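Local structure of 16 kDa beta-galactoside-binding lectin (Gallus gallus, 1QMJ) at residues M41-P46 and G65-E70; N45-C50 and T56-S61. The protein binds beta-galactosides such as lactose as a homodimeric galectin and may be involved in regulating differentiation. One frame throughout, in Å; residues are numbered along the deposited sequence.

Contact 1: M41-P46 and G65-E70; sequences MLHFNP and GTWGEE
His-43 and Trp-67 carry this small contact by themselves: 95 Å² is buried in all, with no hydrogen bond, the rings doing most of the meeting. The outer carbons of the tryptophan's six-membered ring do the touching. CH2 sits over the centre of the imidazole, 3.6 Å above its plane, while CZ3 lies 3.6 Å from His-43 CG and 3.7 Å from His-43 CB, at the root of the side chain. The planes are inclined at 47° with centroids 4.6 Å apart, neither a parallel stack nor a T-shaped pair. The alpha carbons of the two residues stay 9.4 Å apart, so both side chains must reach. His-43 CG is anti to the backbone N (chi1 177°), bringing the imidazole out from a buried strand, whereas the indole of Trp-67, anti to its own carbonyl carbon (chi1 -70°), brings its six-membered ring to the histidine from a more exposed segment. Trp-67 also has a cation-pi partner in Lys-62 and touches Asn-60.

Trp-67 to Glu-70 belong to the predicted beta-galactoside site, and His-43 starts the His-Phe-Asn-Pro-Arg sequence characteristic of galectins; the contact therefore probably joins two parts of the sugar-binding surface. Glu-70 is held beside it by a salt bridge from OE1 to Arg-72 NE.

Strand 56-63 runs between the two elements, pairing with 39-47 and with 66-67, and the ring pair spans it. Towards the opposite sheet, Leu-42 and Phe-44 pack on Val-97 of strand 94-98. Beyond His-43, strand 29-33 flanks 39-47, where Met-41 and Leu-42 both face Val-33 in a classic beta bulge.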
loop_
_atom_site.group_PDB
_atom_site.type_symbol
_atom_site.label_atom_id
_atom_site.label_comp_id
_atom_site.label_asym_id
_atom_site.label_seq_id
_atom_site.Cartn_x
_atom_site.Cartn_y
_atom_site.Cartn_z
ATOM N N MET A 41 1.245 16.813 -4.283
ATOM C CA MET A 41 1.941 17.678 -3.360
ATOM C C MET A 41 3.428 17.602 -3.683
ATOM O O MET A 41 4.177 18.572 -3.519
ATOM C CB MET A 41 1.689 17.222 -1.923
ATOM C CG MET A 41 2.483 18.024 -0.889
ATOM S SD MET A 41 2.463 17.274 0.723
ATOM C CE MET A 41 0.782 17.049 1.263
ATOM N N LEU A 42 3.841 16.432 -4.152
ATOM C CA LEU A 42 5.246 16.220 -4.493
ATOM C C LEU A 42 5.462 15.048 -5.458
ATOM O O LEU A 42 4.914 13.947 -5.271
ATOM C CB LEU A 42 6.043 15.923 -3.236
ATOM C CG LEU A 42 7.436 15.389 -3.541
ATOM C CD1 LEU A 42 8.337 16.429 -4.208
ATOM C CD2 LEU A 42 8.178 14.928 -2.290
ATOM N N HIS A 43 6.274 15.361 -6.452
ATOM C CA HIS A 43 6.681 14.427 -7.502
ATOM C C HIS A 43 8.200 14.226 -7.424
ATOM O O HIS A 43 8.967 14.889 -8.139
ATOM C CB HIS A 43 6.314 14.985 -8.884
ATOM C CG HIS A 43 6.776 14.084 -10.038
ATOM N ND1 HIS A 43 7.675 14.526 -11.005
ATOM C CD2 HIS A 43 6.470 12.799 -10.367
ATOM C CE1 HIS A 43 7.881 13.538 -11.860
ATOM N NE2 HIS A 43 7.170 12.502 -11.492
ATOM N N PHE A 44 8.577 13.315 -6.539
ATOM C CA PHE A 44 9.989 12.945 -6.305
ATOM C C PHE A 44 10.422 12.027 -7.436
ATOM O O PHE A 44 9.989 10.869 -7.523
ATOM C CB PHE A 44 10.110 12.229 -4.969
ATOM C CG PHE A 44 11.553 12.027 -4.540
ATOM C CD1 PHE A 44 12.311 13.121 -4.113
ATOM C CD2 PHE A 44 12.114 10.748 -4.578
ATOM C CE1 PHE A 44 13.639 12.935 -3.721
ATOM C CE2 PHE A 44 13.443 10.562 -4.184
ATOM C CZ PHE A 44 14.206 11.655 -3.755
ATOM N N ASN A 45 11.280 12.548 -8.286
ATOM C CA ASN A 45 11.700 11.803 -9.466
ATOM C C ASN A 45 13.224 11.696 -9.675
ATOM O O ASN A 45 13.808 12.412 -10.504
ATOM C CB ASN A 45 11.125 12.499 -10.690
ATOM C CG ASN A 45 11.402 11.764 -11.983
ATOM O OD1 ASN A 45 11.381 12.378 -13.045
ATOM N ND2 ASN A 45 11.662 10.473 -11.956
ATOM N N PRO A 46 13.961 10.832 -8.947
ATOM C CA PRO A 46 15.389 10.650 -9.210
ATOM C C PRO A 46 15.574 10.096 -10.640
ATOM O O PRO A 46 14.924 9.058 -11.001
ATOM C CB PRO A 46 15.824 9.651 -8.159
ATOM C CG PRO A 46 14.596 9.284 -7.325
ATOM C CD PRO A 46 13.409 10.035 -7.847
ATOM N N GLY A 65 -3.799 18.733 -13.035
ATOM C CA GLY A 65 -3.092 18.033 -14.127
ATOM C C GLY A 65 -1.960 18.872 -14.761
ATOM O O GLY A 65 -1.410 18.512 -15.810
ATOM N N THR A 66 -1.611 19.979 -14.133
ATOM C CA THR A 66 -0.531 20.852 -14.655
ATOM C C THR A 66 0.696 20.807 -13.739
ATOM O O THR A 66 0.589 20.965 -12.517
ATOM C CB THR A 66 -0.993 22.311 -14.747
ATOM O OG1 THR A 66 -2.181 22.403 -15.518
ATOM C CG2 THR A 66 0.049 23.223 -15.405
ATOM N N TRP A 67 1.843 20.587 -14.362
ATOM C CA TRP A 67 3.126 20.536 -13.647
ATOM C C TRP A 67 3.536 21.954 -13.250
ATOM O O TRP A 67 3.299 22.918 -13.992
ATOM C CB TRP A 67 4.240 19.961 -14.540
ATOM C CG TRP A 67 4.115 18.461 -14.845
ATOM C CD1 TRP A 67 3.906 17.904 -16.044
ATOM C CD2 TRP A 67 4.205 17.410 -13.890
ATOM N NE1 TRP A 67 3.870 16.487 -15.853
ATOM C CE2 TRP A 67 4.048 16.218 -14.585
ATOM C CE3 TRP A 67 4.407 17.368 -12.503
ATOM C CZ2 TRP A 67 4.088 14.959 -13.973
ATOM C CZ3 TRP A 67 4.441 16.094 -11.892
ATOM C CH2 TRP A 67 4.290 14.948 -12.594
ATOM N N GLY A 68 4.138 22.051 -12.087
ATOM C CA GLY A 68 4.625 23.331 -11.562
ATOM C C GLY A 68 6.033 23.562 -12.104
ATOM O O GLY A 68 6.448 22.934 -13.087
ATOM N N GLU A 69 6.746 24.459 -11.458
ATOM C CA GLU A 69 8.127 24.776 -11.846
ATOM C C GLU A 69 9.060 23.750 -11.207
ATOM O O GLU A 69 9.073 23.569 -9.982
ATOM C CB GLU A 69 8.506 26.183 -11.373
ATOM C CG GLU A 69 10.017 26.451 -11.431
ATOM C CD GLU A 69 10.552 26.618 -12.860
ATOM O OE1 GLU A 69 9.760 26.985 -13.810
ATOM O OE2 GLU A 69 11.797 26.391 -13.114
ATOM N N GLU A 70 9.816 23.098 -12.054
ATOM C CA GLU A 70 10.761 22.073 -11.622
ATOM C C GLU A 70 11.776 22.649 -10.652
ATOM O O GLU A 70 12.134 23.833 -10.729
ATOM C CB GLU A 70 11.524 21.511 -12.814
ATOM C CG GLU A 70 10.711 20.514 -13.629
ATOM C CD GLU A 70 11.568 19.732 -14.619
ATOM O OE1 GLU A 70 12.815 20.033 -14.766
ATOM O OE2 GLU A 70 11.047 18.775 -15.304
#

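Contact 2: N45-C50 and T56-S61; sequences NPRFDC and TVVCNS
Arg-47 and Val-58 meet on one face of an antiparallel strand pair, the valine methyl CG2 lying over a face of the guanidinium, 3.5 Å from Arg-47 NE. With CG anti to the carbonyl carbon (chi1 -53°) and the chain extended from there to NE, the arginine runs back over its diagonal neighbour. Beneath, four backbone bonds fix the register: Asn-45 and Val-58 exchange two, as do Arg-47 and Thr-56, where Arg-47 N to Thr-56 O is 2.7 Å. Between these hydrogen-bonded pairs, Pro-46 and Val-57 form a non-hydrogen-bonded one with alpha carbons 4.0 Å apart, and Pro-46 CB meets Val-57 CG2 at 4.1 Å on the other face. The two strands are neighbours in one sheet of the jelly-roll beta sandwich of galectins: the Arg-47 face lies next to Glu-70 of the predicted galactoside site, while Val-57 packs inward on Phe-104 of the opposite sheet. Arg-47 is positioned by polar partners: a weak bond from its NE to Asn-45 OD1 (2.8 Å), a salt bridge from NH1 to Asp-53 and a long, weak ion pair with Glu-70. Asn-45 ND2 in turn bonds Phe-29 O, and Thr-56 OG1 bonds Val-54 O.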
loop_
_atom_site.group_PDB
_atom_site.type_symbol
_atom_site.label_atom_id
_atom_site.label_comp_id
_atom_site.label_asym_id
_atom_site.label_seq_id
_atom_site.Cartn_x
_atom_site.Cartn_y
_atom_site.Cartn_z
ATOM N N ASN A 45 11.280 12.548 -8.286
ATOM C CA ASN A 45 11.700 11.803 -9.466
ATOM C C ASN A 45 13.224 11.696 -9.675
ATOM O O ASN A 45 13.808 12.412 -10.504
ATOM C CB ASN A 45 11.125 12.499 -10.690
ATOM C CG ASN A 45 11.402 11.764 -11.983
ATOM O OD1 ASN A 45 11.381 12.378 -13.045
ATOM N ND2 ASN A 45 11.662 10.473 -11.956
ATOM N N PRO A 46 13.961 10.832 -8.947
ATOM C CA PRO A 46 15.389 10.650 -9.210
ATOM C C PRO A 46 15.574 10.096 -10.640
ATOM O O PRO A 46 14.924 9.058 -11.001
ATOM C CB PRO A 46 15.824 9.651 -8.159
ATOM C CG PRO A 46 14.596 9.284 -7.325
ATOM C CD PRO A 46 13.409 10.035 -7.847
ATOM N N ARG A 47 16.431 10.766 -11.415
ATOM C CA ARG A 47 16.717 10.383 -12.827
ATOM C C ARG A 47 18.183 10.024 -13.047
ATOM O O ARG A 47 19.080 10.854 -12.864
ATOM C CB ARG A 47 16.425 11.539 -13.771
ATOM C CG ARG A 47 15.034 12.103 -13.613
ATOM C CD ARG A 47 14.707 13.130 -14.678
ATOM N NE ARG A 47 13.419 13.769 -14.460
ATOM C CZ ARG A 47 12.786 14.482 -15.382
ATOM N NH1 ARG A 47 13.319 14.656 -16.598
ATOM N NH2 ARG A 47 11.601 15.067 -15.180
ATOM N N PHE A 48 18.398 8.791 -13.445
ATOM C CA PHE A 48 19.750 8.294 -13.723
ATOM C C PHE A 48 20.164 8.790 -15.108
ATOM O O PHE A 48 21.220 9.410 -15.275
ATOM C CB PHE A 48 19.750 6.773 -13.658
ATOM C CG PHE A 48 19.561 6.283 -12.226
ATOM C CD1 PHE A 48 20.654 6.251 -11.352
ATOM C CD2 PHE A 48 18.297 5.876 -11.786
ATOM C CE1 PHE A 48 20.482 5.813 -10.035
ATOM C CE2 PHE A 48 18.125 5.437 -10.469
ATOM C CZ PHE A 48 19.217 5.406 -9.593
ATOM N N ASP A 49 19.303 8.499 -16.044
ATOM C CA ASP A 49 19.456 8.896 -17.444
ATOM C C ASP A 49 18.082 8.866 -18.078
ATOM O O ASP A 49 17.700 7.884 -18.728
ATOM C CB ASP A 49 20.396 7.945 -18.178
ATOM C CG ASP A 49 20.961 8.558 -19.463
ATOM O OD1 ASP A 49 20.306 9.486 -20.078
ATOM O OD2 ASP A 49 22.092 8.150 -19.932
ATOM N N CYS A 50 17.387 9.954 -17.853
ATOM C CA CYS A 50 16.026 10.134 -18.332
ATOM C C CYS A 50 15.793 11.586 -18.762
ATOM O O CYS A 50 16.071 12.525 -18.008
ATOM C CB CYS A 50 15.060 9.786 -17.194
ATOM S SG CYS A 50 13.349 9.356 -17.772
ATOM N N THR A 56 20.159 13.048 -11.591
ATOM C CA THR A 56 19.558 14.273 -11.044
ATOM C C THR A 56 18.177 13.993 -10.470
ATOM O O THR A 56 17.356 13.299 -11.084
ATOM C CB THR A 56 19.384 15.333 -12.138
ATOM O OG1 THR A 56 20.625 15.600 -12.767
ATOM C CG2 THR A 56 18.849 16.662 -11.595
ATOM N N VAL A 57 17.955 14.542 -9.299
ATOM C CA VAL A 57 16.670 14.417 -8.621
ATOM C C VAL A 57 15.833 15.636 -8.965
ATOM O O VAL A 57 16.251 16.780 -8.745
ATOM C CB VAL A 57 16.845 14.350 -7.099
ATOM C CG1 VAL A 57 15.514 14.455 -6.344
ATOM C CG2 VAL A 57 17.488 13.048 -6.618
ATOM N N VAL A 58 14.677 15.371 -9.507
ATOM C CA VAL A 58 13.745 16.425 -9.881
ATOM C C VAL A 58 12.528 16.352 -8.972
ATOM O O VAL A 58 11.954 15.277 -8.764
ATOM C CB VAL A 58 13.298 16.261 -11.341
ATOM C CG1 VAL A 58 12.293 17.329 -11.783
ATOM C CG2 VAL A 58 14.454 16.348 -12.342
ATOM N N CYS A 59 12.182 17.501 -8.449
ATOM C CA CYS A 59 11.026 17.658 -7.561
ATOM C C CYS A 59 10.063 18.630 -8.214
ATOM O O CYS A 59 10.475 19.619 -8.829
ATOM C CB CYS A 59 11.466 18.204 -6.202
ATOM S SG CYS A 59 12.461 16.986 -5.209
ATOM N N ASN A 60 8.796 18.340 -8.076
ATOM C CA ASN A 60 7.761 19.179 -8.669
ATOM C C ASN A 60 6.397 18.850 -8.092
ATOM O O ASN A 60 6.191 17.783 -7.501
ATOM C CB ASN A 60 7.720 18.930 -10.183
ATOM C CG ASN A 60 7.210 20.125 -10.985
ATOM O OD1 ASN A 60 6.668 21.065 -10.408
ATOM N ND2 ASN A 60 7.352 20.146 -12.298
ATOM N N SER A 61 5.511 19.792 -8.283
ATOM C CA SER A 61 4.129 19.668 -7.854
ATOM C C SER A 61 3.275 19.598 -9.111
ATOM O O SER A 61 3.770 19.798 -10.228
ATOM C CB SER A 61 3.718 20.868 -6.986
ATOM O OG SER A 61 4.033 22.086 -7.640
#

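Overall arrangement
Both contacts start from strand 39-47 and lie in the same sheet, their centres about 9 Å apart. Contact 2 is a buried pairing of adjacent strands, built on backbone hydrogen bonds; contact 1 is only partly buried and joins elements one strand apart mainly through two aromatic rings, with no hydrogen bond between the segments. The residues 56-61 link them: Asn-60 O takes a probable hydrogen bond from His-43 N, and Ser-61 O one from Gly-68 N. Asn-45 and Pro-46 belong to both segment pairs. Charge enters mainly in contact 2, through Arg-47, whereas contact 1 brings a buried histidine against an exposed tryptophan of the predicted galactoside site.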